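PDB 7K44: sgbp-b from Bacteroides uniformis, which probably binds xyloglucan at the cell surface and is encoded in a complex xyloglucan utilization locus of this human gut commensal. Local coordinates for residues 100-106 / 117-121; 31-37 / 50-56; 123-128 / 194-199; 145-150 / 173-177; 131-136 / 201-207. One frame throughout, in Å; residues are numbered along the deposited sequence. Where two conformers were deposited one is given.

In the fold
Interactions 1 and 2 belong to the N-terminal beta sandwich and hold hairpins in its two facing sheets; they meet in the core, where Leu106 packs on Ile51 and Thr117 on Ile34 and Val37. Interactions 3, 4 and 5 lie in the following IPT/TIG domain, whose entry from the first sandwich passes from Arg121 to Ala123. Interaction 4 joins two strands of one sheet next to interaction 3, while interactions 3 and 5 both engage strand 197-204 and touch through Ile128 and Val201. Backbone bonds dominate 1 and 2, water bridges 3, an aromatic wedge 4, and sulfur and ring packing 5. All five are only partly buried; interaction 5 has the largest share of buried residues.

Interaction 1 of 5, residues 100-106 / 117-121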
# COMPACT_ATOMS: atom_id res chain seq x y z
N LEU A 100 -32.62 14.67 -14.33
CA LEU A 100 -32.01 13.99 -13.19
C LEU A 100 -31.37 14.98 -12.23
O LEU A 100 -30.71 15.94 -12.64
CB LEU A 100 -30.96 13.01 -13.71
CG LEU A 100 -30.38 12.04 -12.68
CD1 LEU A 100 -31.49 11.31 -11.95
CD2 LEU A 100 -29.47 11.06 -13.39
N ILE A 101 -31.55 14.73 -10.93
CA ILE A 101 -30.91 15.55 -9.92
C ILE A 101 -29.39 15.42 -10.02
O ILE A 101 -28.85 14.43 -10.53
CB ILE A 101 -31.40 15.14 -8.52
CG1 ILE A 101 -30.99 13.70 -8.22
CG2 ILE A 101 -32.91 15.30 -8.42
CD1 ILE A 101 -31.23 13.29 -6.79
N ASP A 102 -28.69 16.43 -9.52
CA ASP A 102 -27.23 16.39 -9.54
C ASP A 102 -26.68 15.52 -8.42
O ASP A 102 -25.66 14.83 -8.62
CB ASP A 102 -26.67 17.81 -9.44
CG ASP A 102 -26.77 18.56 -10.74
OD1 ASP A 102 -26.71 17.91 -11.81
OD2 ASP A 102 -26.91 19.80 -10.70
N GLU A 103 -27.31 15.54 -7.25
CA GLU A 103 -26.90 14.68 -6.15
C GLU A 103 -28.05 14.49 -5.17
O GLU A 103 -28.92 15.35 -5.03
CB GLU A 103 -25.65 15.19 -5.42
CG GLU A 103 -25.54 16.69 -5.25
CD GLU A 103 -24.21 17.08 -4.62
OE1 GLU A 103 -23.87 16.54 -3.55
OE2 GLU A 103 -23.49 17.92 -5.21
N GLY A 104 -28.02 13.35 -4.50
CA GLY A 104 -29.01 12.97 -3.52
C GLY A 104 -28.90 11.48 -3.24
O GLY A 104 -27.81 10.98 -2.93
N SER A 105 -30.01 10.77 -3.37
CA SER A 105 -30.03 9.34 -3.11
C SER A 105 -30.86 8.66 -4.19
O SER A 105 -31.76 9.25 -4.78
CB SER A 105 -30.58 8.98 -1.72
OG SER A 105 -29.92 9.69 -0.68
N LEU A 106 -30.51 7.40 -4.45
CA LEU A 106 -31.32 6.52 -5.29
C LEU A 106 -32.00 5.50 -4.39
O LEU A 106 -31.33 4.87 -3.56
CB LEU A 106 -30.44 5.82 -6.32
CG LEU A 106 -31.09 4.81 -7.26
CD1 LEU A 106 -32.32 5.39 -7.98
CD2 LEU A 106 -30.05 4.35 -8.27
N THR A 117 -29.12 4.53 -1.54
CA THR A 117 -27.68 4.65 -1.70
C THR A 117 -27.40 6.07 -2.16
O THR A 117 -28.24 6.68 -2.83
CB THR A 117 -27.15 3.63 -2.73
OG1 THR A 117 -25.72 3.63 -2.72
CG2 THR A 117 -27.65 3.95 -4.14
N PRO A 118 -26.24 6.63 -1.81
CA PRO A 118 -25.89 7.96 -2.34
C PRO A 118 -25.83 7.93 -3.86
O PRO A 118 -25.49 6.92 -4.47
CB PRO A 118 -24.50 8.22 -1.74
CG PRO A 118 -24.42 7.33 -0.56
CD PRO A 118 -25.20 6.10 -0.92
N PHE A 119 -26.18 9.06 -4.47
CA PHE A 119 -26.10 9.22 -5.91
C PHE A 119 -25.56 10.59 -6.26
O PHE A 119 -25.94 11.59 -5.63
CB PHE A 119 -27.48 9.04 -6.61
CG PHE A 119 -27.42 9.29 -8.09
CD1 PHE A 119 -26.90 8.32 -8.94
CD2 PHE A 119 -27.79 10.51 -8.62
CE1 PHE A 119 -26.80 8.56 -10.29
CE2 PHE A 119 -27.69 10.75 -9.98
CZ PHE A 119 -27.20 9.78 -10.82
N ARG A 120 -24.68 10.64 -7.25
CA ARG A 120 -24.33 11.89 -7.92
C ARG A 120 -24.09 11.62 -9.40
O ARG A 120 -23.68 10.52 -9.78
CB ARG A 120 -23.14 12.61 -7.26
CG ARG A 120 -21.97 11.72 -6.95
CD ARG A 120 -20.78 12.54 -6.43
NE ARG A 120 -20.26 13.46 -7.44
CZ ARG A 120 -19.99 14.74 -7.21
NH1 ARG A 120 -20.19 15.25 -6.00
NH2 ARG A 120 -19.51 15.50 -8.18
N ARG A 121 -24.36 12.63 -10.22
CA ARG A 121 -24.33 12.46 -11.67
C ARG A 121 -22.93 12.47 -12.25
O ARG A 121 -22.73 11.97 -13.36
CB ARG A 121 -25.09 13.58 -12.37
CG ARG A 121 -26.58 13.43 -12.42
CD ARG A 121 -27.17 14.38 -13.46
NE ARG A 121 -26.34 15.56 -13.66
CZ ARG A 121 -25.56 15.76 -14.72
NH1 ARG A 121 -25.49 14.85 -15.69
NH2 ARG A 121 -24.83 16.87 -14.82
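Thr117 and Leu106 exchange both backbone bonds, Leu106 N to Thr117 O at 2.9 Å and Thr117 N to Leu106 O at 3.0 Å, while Thr117 CG2 lies against Leu106 CB. Pro118 pairs with Ser105 without backbone bonds and turns its ring away. Phe119 repeats the two-way bonding with Gly104. With CG anti to the backbone N, its ring runs toward Leu100, whose CD2 sits 3.7 Å from Phe119 CZ. The carbonyl O of Ile101 lies at the ring edge, near its plane; this buried oxygen has no hydrogen-bonding partner. Arg120 CB rests 4.0 Å from Glu103 CB, but the Arg120 guanidinium is drawn back to Thr122 O, and Glu103 OE2 stays beyond salt-bridge range. Arg121, just past the strand, ties down the loop. Its N bonds Asp102 O, and a bend at chi3 (-26°) swings NE round to Asp102 OD1 at 3.0 Å, an almost straight salt-bridge bond (166°) in the guanidinium plane, although the carboxylate and guanidinium planes are 46° apart. Arg121 NH1 has a second partner, Val43 O. This is the open end of a beta hairpin, strands 103-110 and 114-120, at the edge of one sheet of an Ig-like beta sandwich.

Interaction 2 of 5, residues 31-37 / 50-56; sequences APYITRV and RIVGGNF
Residues 33-37 and 50-54 pair as antiparallel strands whose short axes approach to 4.3 Å with their directions 142° apart, and the ladder slips by one residue between Ile34 and Arg36. At the slip Thr35 N, 2.6 Å from Val52 O, and Arg36 N, 3.1 Å from the same oxygen, both donate in its carbonyl plane, so one acceptor grips two successive amides; Val52 N returns a bond to Arg36 O. At the bulge itself the Arg36 and Val52 side chains run together, pointing the same way, and the extended arginine chain brings its guanidinium face over Val52 CG2. This is a classic beta bulge, set in the hairpin of strands 33-39 and 48-54 that forms the edge of one sheet of the N-terminal beta sandwich. Tyr33, with CG wedged between its backbone N and carbonyl carbon (chi1 64°), folds its ring flat over the Gly53-Gly54 peptide; Gly54 N lies 3.6 Å above the ring plane, near its centre, but spends its hydrogen on Tyr33 O, while Tyr33 N bonds Gly54 O. Gly54 has no CB to collide with Tyr33 CE1; at Gly53 it is Tyr33 O and Ile34 CA that leave no room for one. Asn55 ND2 approaches the edge of the same ring and donates to Ala31 O at 3.1 Å, from above the carbonyl plane. On the inward face, Ile34 CG1 touches Ile51 CG2 at 3.8 Å. Phe56 brings its ring edge to Pro32 CB, and its CZ comes to 3.2 Å from Tyr33 O. Pro32, Ile34 and Val37 reach across to strand 114-120, and Ile51 to Leu106 and Val108.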
# COMPACT_ATOMS: atom_id res chain seq x y z
N ALA A 31 -35.15 -7.91 3.90
CA ALA A 31 -35.31 -6.53 3.47
C ALA A 31 -34.33 -6.20 2.34
O ALA A 31 -33.24 -6.78 2.27
CB ALA A 31 -35.05 -5.59 4.64
N PRO A 32 -34.68 -5.27 1.46
CA PRO A 32 -33.79 -4.94 0.35
C PRO A 32 -32.55 -4.20 0.82
O PRO A 32 -32.55 -3.52 1.86
CB PRO A 32 -34.65 -4.04 -0.54
CG PRO A 32 -35.60 -3.39 0.41
CD PRO A 32 -35.90 -4.44 1.45
N TYR A 33 -31.47 -4.34 0.05
CA TYR A 33 -30.25 -3.60 0.29
C TYR A 33 -29.60 -3.28 -1.05
O TYR A 33 -29.83 -3.96 -2.05
CB TYR A 33 -29.29 -4.35 1.22
CG TYR A 33 -28.77 -5.66 0.66
CD1 TYR A 33 -29.52 -6.82 0.76
CD2 TYR A 33 -27.53 -5.73 0.05
CE1 TYR A 33 -29.05 -8.02 0.26
CE2 TYR A 33 -27.04 -6.92 -0.45
CZ TYR A 33 -27.81 -8.06 -0.34
OH TYR A 33 -27.33 -9.26 -0.84
N ILE A 34 -28.78 -2.24 -1.06
CA ILE A 34 -28.04 -1.82 -2.24
C ILE A 34 -26.56 -1.90 -1.91
O ILE A 34 -26.09 -1.27 -0.95
CB ILE A 34 -28.43 -0.40 -2.69
CG1 ILE A 34 -29.90 -0.34 -3.08
CG2 ILE A 34 -27.55 0.04 -3.85
CD1 ILE A 34 -30.40 1.07 -3.36
N THR A 35 -25.82 -2.67 -2.70
CA THR A 35 -24.38 -2.79 -2.55
C THR A 35 -23.66 -1.71 -3.34
O THR A 35 -22.71 -1.09 -2.83
CB THR A 35 -23.93 -4.16 -3.07
OG1 THR A 35 -24.59 -5.19 -2.31
CG2 THR A 35 -22.42 -4.32 -2.96
N ARG A 36 -24.09 -1.47 -4.57
CA ARG A 36 -23.44 -0.52 -5.44
C ARG A 36 -24.38 -0.26 -6.61
O ARG A 36 -25.38 -0.96 -6.81
CB ARG A 36 -22.11 -1.05 -5.97
CG ARG A 36 -22.25 -2.37 -6.71
CD ARG A 36 -20.89 -2.93 -7.18
NE ARG A 36 -21.07 -4.25 -7.78
CZ ARG A 36 -21.05 -4.49 -9.09
NH1 ARG A 36 -20.86 -3.50 -9.95
NH2 ARG A 36 -21.23 -5.72 -9.54
N VAL A 37 -24.03 0.76 -7.39
CA VAL A 37 -24.72 1.09 -8.62
C VAL A 37 -23.69 1.17 -9.72
O VAL A 37 -22.69 1.88 -9.59
CB VAL A 37 -25.48 2.42 -8.49
CG1 VAL A 37 -26.12 2.78 -9.82
CG2 VAL A 37 -26.53 2.31 -7.41
N ARG A 50 -27.35 0.20 -13.30
CA ARG A 50 -27.76 -1.06 -12.69
C ARG A 50 -27.58 -0.97 -11.19
O ARG A 50 -26.46 -0.80 -10.70
CB ARG A 50 -26.97 -2.24 -13.26
CG ARG A 50 -27.58 -3.59 -12.89
CD ARG A 50 -26.69 -4.75 -13.34
NE ARG A 50 -26.62 -4.87 -14.80
CZ ARG A 50 -25.93 -5.82 -15.42
NH1 ARG A 50 -25.25 -6.72 -14.72
NH2 ARG A 50 -25.90 -5.86 -16.75
N ILE A 51 -28.68 -1.11 -10.45
CA ILE A 51 -28.61 -1.21 -9.00
C ILE A 51 -28.27 -2.65 -8.63
O ILE A 51 -28.98 -3.58 -9.03
CB ILE A 51 -29.93 -0.78 -8.35
CG1 ILE A 51 -30.30 0.63 -8.78
CG2 ILE A 51 -29.83 -0.90 -6.83
CD1 ILE A 51 -31.70 1.05 -8.31
N VAL A 52 -27.22 -2.83 -7.84
CA VAL A 52 -26.74 -4.15 -7.42
C VAL A 52 -26.92 -4.27 -5.92
O VAL A 52 -26.40 -3.46 -5.15
CB VAL A 52 -25.27 -4.36 -7.81
CG1 VAL A 52 -24.78 -5.71 -7.31
CG2 VAL A 52 -25.12 -4.26 -9.31
N GLY A 53 -27.66 -5.29 -5.49
CA GLY A 53 -27.91 -5.48 -4.08
C GLY A 53 -28.50 -6.83 -3.77
O GLY A 53 -27.87 -7.86 -4.04
N GLY A 54 -29.71 -6.84 -3.22
CA GLY A 54 -30.39 -8.09 -2.95
C GLY A 54 -31.78 -7.85 -2.40
O GLY A 54 -32.10 -6.75 -1.93
N ASN A 55 -32.60 -8.90 -2.49
CA ASN A 55 -33.93 -8.92 -1.90
C ASN A 55 -34.86 -7.88 -2.51
O ASN A 55 -35.69 -7.28 -1.83
CB ASN A 55 -33.89 -8.80 -0.38
CG ASN A 55 -33.06 -9.89 0.26
OD1 ASN A 55 -33.12 -11.05 -0.15
ND2 ASN A 55 -32.28 -9.52 1.27
N PHE A 56 -34.73 -7.66 -3.82
CA PHE A 56 -35.62 -6.71 -4.48
C PHE A 56 -36.96 -7.34 -4.82
O PHE A 56 -37.40 -7.29 -5.97
CB PHE A 56 -34.96 -6.11 -5.73
CG PHE A 56 -33.67 -5.38 -5.46
CD1 PHE A 56 -33.56 -4.54 -4.36
CD2 PHE A 56 -32.58 -5.53 -6.30
CE1 PHE A 56 -32.38 -3.87 -4.11
CE2 PHE A 56 -31.39 -4.87 -6.05
CZ PHE A 56 -31.29 -4.03 -4.95

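Interaction 3 of 5, residues 123-128 / 194-199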
# COMPACT_ATOMS: atom_id res chain seq x y z
N ALA A 123 -18.53 12.02 -11.80
CA ALA A 123 -17.48 11.31 -11.08
C ALA A 123 -16.68 12.28 -10.21
O ALA A 123 -16.41 13.42 -10.61
CB ALA A 123 -16.55 10.62 -12.06
N LEU A 124 -16.33 11.83 -9.01
CA LEU A 124 -15.33 12.52 -8.20
C LEU A 124 -13.93 12.11 -8.66
O LEU A 124 -13.75 11.02 -9.22
CB LEU A 124 -15.51 12.12 -6.74
CG LEU A 124 -16.81 12.59 -6.08
CD1 LEU A 124 -17.03 11.89 -4.75
CD2 LEU A 124 -16.80 14.09 -5.90
N PRO A 125 -12.93 12.96 -8.44
CA PRO A 125 -11.57 12.57 -8.77
C PRO A 125 -11.11 11.43 -7.86
O PRO A 125 -11.62 11.29 -6.73
CB PRO A 125 -10.75 13.85 -8.50
CG PRO A 125 -11.54 14.57 -7.47
CD PRO A 125 -12.98 14.30 -7.82
N PRO A 126 -10.17 10.61 -8.31
CA PRO A 126 -9.64 9.56 -7.44
C PRO A 126 -8.72 10.16 -6.39
O PRO A 126 -8.20 11.27 -6.53
CB PRO A 126 -8.86 8.67 -8.41
CG PRO A 126 -8.34 9.65 -9.46
CD PRO A 126 -9.44 10.71 -9.58
N SER A 127 -8.52 9.40 -5.33
CA SER A 127 -7.58 9.79 -4.28
C SER A 127 -6.86 8.55 -3.81
O SER A 127 -7.37 7.43 -3.92
CB SER A 127 -8.29 10.48 -3.11
OG SER A 127 -9.40 9.73 -2.66
N ILE A 128 -5.65 8.75 -3.30
CA ILE A 128 -4.82 7.67 -2.76
C ILE A 128 -4.55 7.95 -1.29
O ILE A 128 -4.07 9.04 -0.94
CB ILE A 128 -3.50 7.55 -3.53
CG1 ILE A 128 -3.77 7.10 -4.96
CG2 ILE A 128 -2.57 6.57 -2.81
CD1 ILE A 128 -2.63 7.39 -5.93
N THR A 194 -8.03 8.41 -13.70
CA THR A 194 -9.31 7.87 -14.12
C THR A 194 -9.98 8.89 -15.03
O THR A 194 -9.48 10.00 -15.21
CB THR A 194 -10.21 7.61 -12.91
OG1 THR A 194 -10.54 8.85 -12.29
CG2 THR A 194 -9.52 6.72 -11.88
N MET A 195 -11.14 8.51 -15.57
CA MET A 195 -11.94 9.48 -16.32
C MET A 195 -12.35 10.67 -15.45
O MET A 195 -12.66 11.73 -15.99
CB MET A 195 -13.15 8.79 -16.94
CG MET A 195 -12.77 7.79 -18.03
SD MET A 195 -11.91 8.56 -19.40
CE MET A 195 -13.24 9.50 -20.16
N GLY A 196 -12.34 10.51 -14.13
CA GLY A 196 -12.69 11.57 -13.20
C GLY A 196 -11.57 12.48 -12.75
O GLY A 196 -11.84 13.49 -12.10
N GLY A 197 -10.31 12.13 -13.03
CA GLY A 197 -9.20 12.97 -12.63
C GLY A 197 -7.99 12.13 -12.26
O GLY A 197 -7.89 10.96 -12.63
N THR A 198 -7.07 12.76 -11.52
CA THR A 198 -5.77 12.17 -11.22
C THR A 198 -5.46 12.31 -9.75
O THR A 198 -5.68 13.37 -9.14
CB THR A 198 -4.67 12.82 -12.06
OG1 THR A 198 -4.93 12.59 -13.45
CG2 THR A 198 -3.30 12.22 -11.71
N ALA A 199 -4.95 11.23 -9.16
CA ALA A 199 -4.43 11.24 -7.81
C ALA A 199 -2.93 11.02 -7.89
O ALA A 199 -2.47 10.17 -8.66
CB ALA A 199 -5.05 10.12 -6.97
O HOH W 1 -13.95 14.83 -11.59
O HOH W 2 -12.47 8.99 -10.29
O HOH W 3 -7.48 13.85 -6.89
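Pro126 lies against Thr194 and Gly197, its ring between the two segments. Pro126 CB rests 4.0 Å from Thr194 CG2. Pro126 CG moves on to the backbone, 3.5 Å from Gly197 O, and also stays against the Thr194 methyl. CD, which closes the ring onto N, makes the nearest contacts: Pro126 CD is 3.4 Å from Gly197 C and 3.5 Å from Thr194 OG1, so the ring lies on the Gly197-Thr198 peptide that follows the turn, while the Pro126 and Thr194 side chains pass one another, pointing opposite ways. Further along, Ala199 CB touches Pro126 O and is covered by Ile128 CD1 at 3.8 Å. No hydrogen bond passes directly between the segments; three waters do that work. One donates to Ala123 O and to Gly196 O. A second donates to Leu124 O and accepts from Thr194 OG1, and a third donates to Pro126 O and Thr198 O. Thr194 OG1 has another task, since with chi1 66° it turns back over its own chain and accepts from Gly196 N at 3.1 Å, an ST turn. Thr194 and Gly197 also exchange two backbone bonds. The result is a tight type I turn hairpin between strands 188-194 and 197-204, against whose turn the loop 123-126 leading into strand 127-131 is laid: two edge strands of opposite sheets meeting through a proline and water, at one end of the Ig-like IPT/TIG sandwich.

Interaction 4 of 5, residues 145-150 / 173-177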
# COMPACT_ATOMS: atom_id res chain seq x y z
N LEU A 145 -4.57 1.79 -1.69
CA LEU A 145 -5.86 2.09 -1.09
C LEU A 145 -6.23 3.53 -1.41
O LEU A 145 -5.38 4.42 -1.43
CB LEU A 145 -5.82 1.96 0.44
CG LEU A 145 -5.43 0.61 1.04
CD1 LEU A 145 -5.75 0.60 2.52
CD2 LEU A 145 -6.15 -0.49 0.34
N GLY A 146 -7.52 3.76 -1.67
CA GLY A 146 -7.96 5.11 -1.96
C GLY A 146 -9.45 5.14 -2.21
O GLY A 146 -10.17 4.31 -1.68
N GLN A 147 -9.91 6.10 -3.00
CA GLN A 147 -11.33 6.22 -3.30
C GLN A 147 -11.51 6.58 -4.76
O GLN A 147 -10.65 7.25 -5.36
CB GLN A 147 -12.01 7.30 -2.44
CG GLN A 147 -11.97 7.04 -0.94
CD GLN A 147 -12.81 5.84 -0.52
OE1 GLN A 147 -13.75 5.46 -1.21
NE2 GLN A 147 -12.46 5.24 0.61
N ASN A 148 -12.63 6.13 -5.33
CA ASN A 148 -13.05 6.54 -6.68
C ASN A 148 -12.10 6.07 -7.78
O ASN A 148 -11.73 6.82 -8.68
CB ASN A 148 -13.34 8.03 -6.74
CG ASN A 148 -14.45 8.42 -5.81
OD1 ASN A 148 -15.57 7.94 -5.96
ND2 ASN A 148 -14.13 9.22 -4.81
N PHE A 149 -11.72 4.79 -7.71
CA PHE A 149 -10.86 4.15 -8.70
C PHE A 149 -11.61 3.62 -9.93
O PHE A 149 -11.08 2.79 -10.67
CB PHE A 149 -10.07 3.00 -8.04
CG PHE A 149 -9.01 3.45 -7.05
CD1 PHE A 149 -8.49 4.73 -7.06
CD2 PHE A 149 -8.54 2.55 -6.10
CE1 PHE A 149 -7.52 5.11 -6.14
CE2 PHE A 149 -7.57 2.92 -5.17
CZ PHE A 149 -7.05 4.20 -5.20
N MET A 150 -12.83 4.07 -10.16
CA MET A 150 -13.60 3.64 -11.32
C MET A 150 -13.02 4.23 -12.60
O MET A 150 -12.48 5.34 -12.62
CB MET A 150 -15.02 4.18 -11.17
CG MET A 150 -15.00 5.66 -10.79
SD MET A 150 -16.34 6.22 -9.74
CE MET A 150 -15.97 5.38 -8.22
N ASN A 173 -14.27 0.18 -5.56
CA ASN A 173 -13.38 1.15 -6.19
C ASN A 173 -12.48 1.86 -5.19
O ASN A 173 -12.09 3.01 -5.40
CB ASN A 173 -14.15 2.15 -7.07
CG ASN A 173 -14.92 1.47 -8.18
OD1 ASN A 173 -16.15 1.55 -8.24
ND2 ASN A 173 -14.21 0.81 -9.08
N ASP A 174 -12.13 1.19 -4.09
CA ASP A 174 -11.31 1.77 -3.04
C ASP A 174 -9.99 1.03 -2.84
O ASP A 174 -9.27 1.33 -1.88
CB ASP A 174 -12.07 1.85 -1.71
CG ASP A 174 -12.53 0.49 -1.23
OD1 ASP A 174 -12.33 -0.51 -1.96
OD2 ASP A 174 -13.09 0.42 -0.12
N MET A 175 -9.68 0.06 -3.69
CA MET A 175 -8.46 -0.71 -3.57
C MET A 175 -8.10 -1.24 -4.95
O MET A 175 -8.98 -1.63 -5.72
CB MET A 175 -8.65 -1.89 -2.60
CG MET A 175 -7.36 -2.51 -2.11
SD MET A 175 -7.34 -4.29 -2.30
CE MET A 175 -7.12 -4.40 -4.06
N LEU A 176 -6.81 -1.25 -5.27
CA LEU A 176 -6.40 -1.89 -6.50
C LEU A 176 -5.04 -2.53 -6.30
O LEU A 176 -4.30 -2.18 -5.38
CB LEU A 176 -6.41 -0.95 -7.72
CG LEU A 176 -5.53 0.30 -7.73
CD1 LEU A 176 -4.09 -0.04 -8.04
CD2 LEU A 176 -6.06 1.31 -8.73
N THR A 177 -4.74 -3.49 -7.17
CA THR A 177 -3.41 -4.07 -7.25
C THR A 177 -2.92 -3.99 -8.68
O THR A 177 -3.71 -3.96 -9.63
CB THR A 177 -3.38 -5.53 -6.78
OG1 THR A 177 -4.24 -6.31 -7.61
CG2 THR A 177 -3.84 -5.64 -5.36
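Phe149 and Asn173 share one of two backbone hydrogen bonds here: Phe149 N points at a lone pair of Asn173 O, 2.9 Å away and in the carbonyl plane. The other runs from Gly146 N to Asp174 O at 3.0 Å; it is nearly straight at the hydrogen (169°), yet the donor stands above the carbonyl plane. Asp174 CA and CB sit beside Gly146 and Gln147, and the carboxylate is turned to Ser170, whose hydroxyl partners Asp174 OD1. Ring packing comes next. With CG anti to its carbonyl carbon (chi1 -69°), Phe149 lays its ring between the two segments. Leu176 CD2 lies over one face, 4.1 Å from the Phe149 ring centroid, a CH-pi contact, with the two side chains crossing at about a right angle; Gln147 N lies over the opposite face, so both faces are covered, which should limit the ring's tilt. Gly146, without a side chain, lets the ring come close to its own strand. Apolar and van der Waals touches complete the set: Met150 CE reaches Asn173 OD1 at 3.8 Å, the two side chains crossing steeply, while Leu145 packs on Met175. In one sheet of the Ig-like IPT/TIG sandwich, strand 141-147 is flanked by 127-131, bonded through Ser127 and Lys130, and by 175-179; Phe149 and Leu176 meet Val144 and Val169, and Leu176 reaches on to Ile152 and Ile155 of the facing sheet.

Interaction 5 of 5, residues 131-136 / 201-207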
# COMPACT_ATOMS: atom_id res chain seq x y z
N VAL A 131 -0.14 3.28 0.09
CA VAL A 131 0.51 2.47 -0.94
C VAL A 131 1.35 1.41 -0.22
O VAL A 131 1.94 1.68 0.83
CB VAL A 131 1.38 3.30 -1.91
CG1 VAL A 131 1.82 2.44 -3.08
CG2 VAL A 131 0.62 4.51 -2.41
N SER A 132 1.39 0.21 -0.79
CA SER A 132 2.04 -0.90 -0.10
C SER A 132 3.54 -0.67 0.05
O SER A 132 4.12 -1.07 1.07
CB SER A 132 1.67 -2.21 -0.80
OG SER A 132 2.20 -2.26 -2.10
N SER A 133 4.17 -0.00 -0.91
CA SER A 133 5.57 0.35 -0.74
C SER A 133 5.86 1.55 -1.62
O SER A 133 5.25 1.72 -2.68
CB SER A 133 6.49 -0.81 -1.14
OG SER A 133 7.84 -0.40 -1.11
N MET A 134 6.79 2.40 -1.16
CA MET A 134 7.24 3.52 -1.98
C MET A 134 8.37 3.12 -2.91
O MET A 134 8.82 3.94 -3.71
CB MET A 134 7.68 4.70 -1.11
CG MET A 134 6.56 5.32 -0.31
SD MET A 134 5.38 6.27 -1.31
CE MET A 134 6.21 7.86 -1.37
N MET A 135 8.83 1.88 -2.82
CA MET A 135 9.90 1.39 -3.70
C MET A 135 9.65 -0.07 -4.05
O MET A 135 10.46 -0.95 -3.77
CB MET A 135 11.28 1.60 -3.06
CG MET A 135 12.38 1.50 -4.08
SD MET A 135 14.01 1.87 -3.40
CE MET A 135 13.92 3.64 -3.28
N PRO A 136 8.53 -0.36 -4.72
CA PRO A 136 8.23 -1.76 -5.05
C PRO A 136 9.23 -2.34 -6.03
O PRO A 136 9.69 -1.68 -6.97
CB PRO A 136 6.83 -1.69 -5.68
CG PRO A 136 6.31 -0.35 -5.32
CD PRO A 136 7.49 0.55 -5.22
N VAL A 201 0.91 10.71 -5.72
CA VAL A 201 1.70 10.49 -4.51
C VAL A 201 3.12 10.94 -4.81
O VAL A 201 3.85 10.25 -5.53
CB VAL A 201 1.70 9.01 -4.08
CG1 VAL A 201 2.59 8.82 -2.85
CG2 VAL A 201 0.29 8.54 -3.79
N PRO A 202 3.56 12.08 -4.29
CA PRO A 202 4.95 12.51 -4.51
C PRO A 202 5.90 11.71 -3.63
O PRO A 202 5.50 11.03 -2.68
CB PRO A 202 4.93 13.98 -4.07
CG PRO A 202 3.87 14.01 -3.01
CD PRO A 202 2.82 13.02 -3.42
N GLY A 203 7.19 11.81 -3.95
CA GLY A 203 8.19 11.09 -3.18
C GLY A 203 8.29 9.62 -3.50
O GLY A 203 8.98 8.89 -2.79
N PHE A 204 7.62 9.17 -4.56
CA PHE A 204 7.63 7.76 -4.91
C PHE A 204 8.97 7.35 -5.52
O PHE A 204 9.65 8.13 -6.20
CB PHE A 204 6.49 7.49 -5.91
CG PHE A 204 6.25 6.04 -6.17
CD1 PHE A 204 5.63 5.24 -5.22
CD2 PHE A 204 6.61 5.48 -7.38
CE1 PHE A 204 5.41 3.90 -5.47
CE2 PHE A 204 6.40 4.15 -7.63
CZ PHE A 204 5.79 3.36 -6.68
N TYR A 205 9.38 6.11 -5.25
CA TYR A 205 10.63 5.56 -5.75
C TYR A 205 11.88 6.40 -5.45
O TYR A 205 12.60 6.80 -6.37
CB TYR A 205 10.54 5.22 -7.24
CG TYR A 205 11.10 3.85 -7.51
CD1 TYR A 205 10.33 2.71 -7.29
CD2 TYR A 205 12.41 3.69 -7.93
CE1 TYR A 205 10.86 1.44 -7.53
CE2 TYR A 205 12.94 2.42 -8.16
CZ TYR A 205 12.16 1.31 -7.96
OH TYR A 205 12.69 0.06 -8.19
N PRO A 206 12.16 6.67 -4.16
CA PRO A 206 13.24 7.60 -3.76
C PRO A 206 14.63 6.98 -3.85
O PRO A 206 15.37 6.80 -2.86
CB PRO A 206 12.85 7.96 -2.33
CG PRO A 206 12.16 6.73 -1.82
CD PRO A 206 11.40 6.17 -3.00
N LEU A 207 15.04 6.67 -5.08
CA LEU A 207 16.35 6.05 -5.29
C LEU A 207 17.49 6.93 -4.81
O LEU A 207 18.53 6.42 -4.37
CB LEU A 207 16.55 5.74 -6.77
CG LEU A 207 15.75 4.57 -7.34
CD1 LEU A 207 16.07 4.40 -8.81
CD2 LEU A 207 16.07 3.31 -6.55
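The far end of the IPT/TIG domain is where this contact lies: the loop after strand 127-131 packs where the chain leaves strand 197-204 by an inverse gamma turn centred on Pro206, beside strand 371-384 of the glycan-binding part. Tyr205 N donates to Met134 O at 2.7 Å, nearly along the carbonyl axis, and that oxygen also lies over one face of the Phe204 ring. Met134 curls at chi2 and chi3, which brings its sulfur to the edge of Phe204, 5.4 Å from the ring centroid, and its CE to 3.3 Å from Gly203 O. Met135 takes the second aromatic. Extended to SD, it lays CG over one face of Tyr205, 3.9 Å from the centroid, with SD farther out above the same ring; Met135 CE then bends to Pro206 CD at 3.6 Å and to Leu207. Pro136 CD butts against Phe204 CZ at 3.6 Å. At the edge of the Tyr205 ring, in its plane, sits Pro136 O, 3.4 Å from Tyr205 CE1. This buried oxygen has no hydrogen-bonding partner, so the weakly positive ring edge may partly compensate it. With one direct hydrogen bond and two Met-aromatic contacts, the joint probably relies mainly on dispersion and shape.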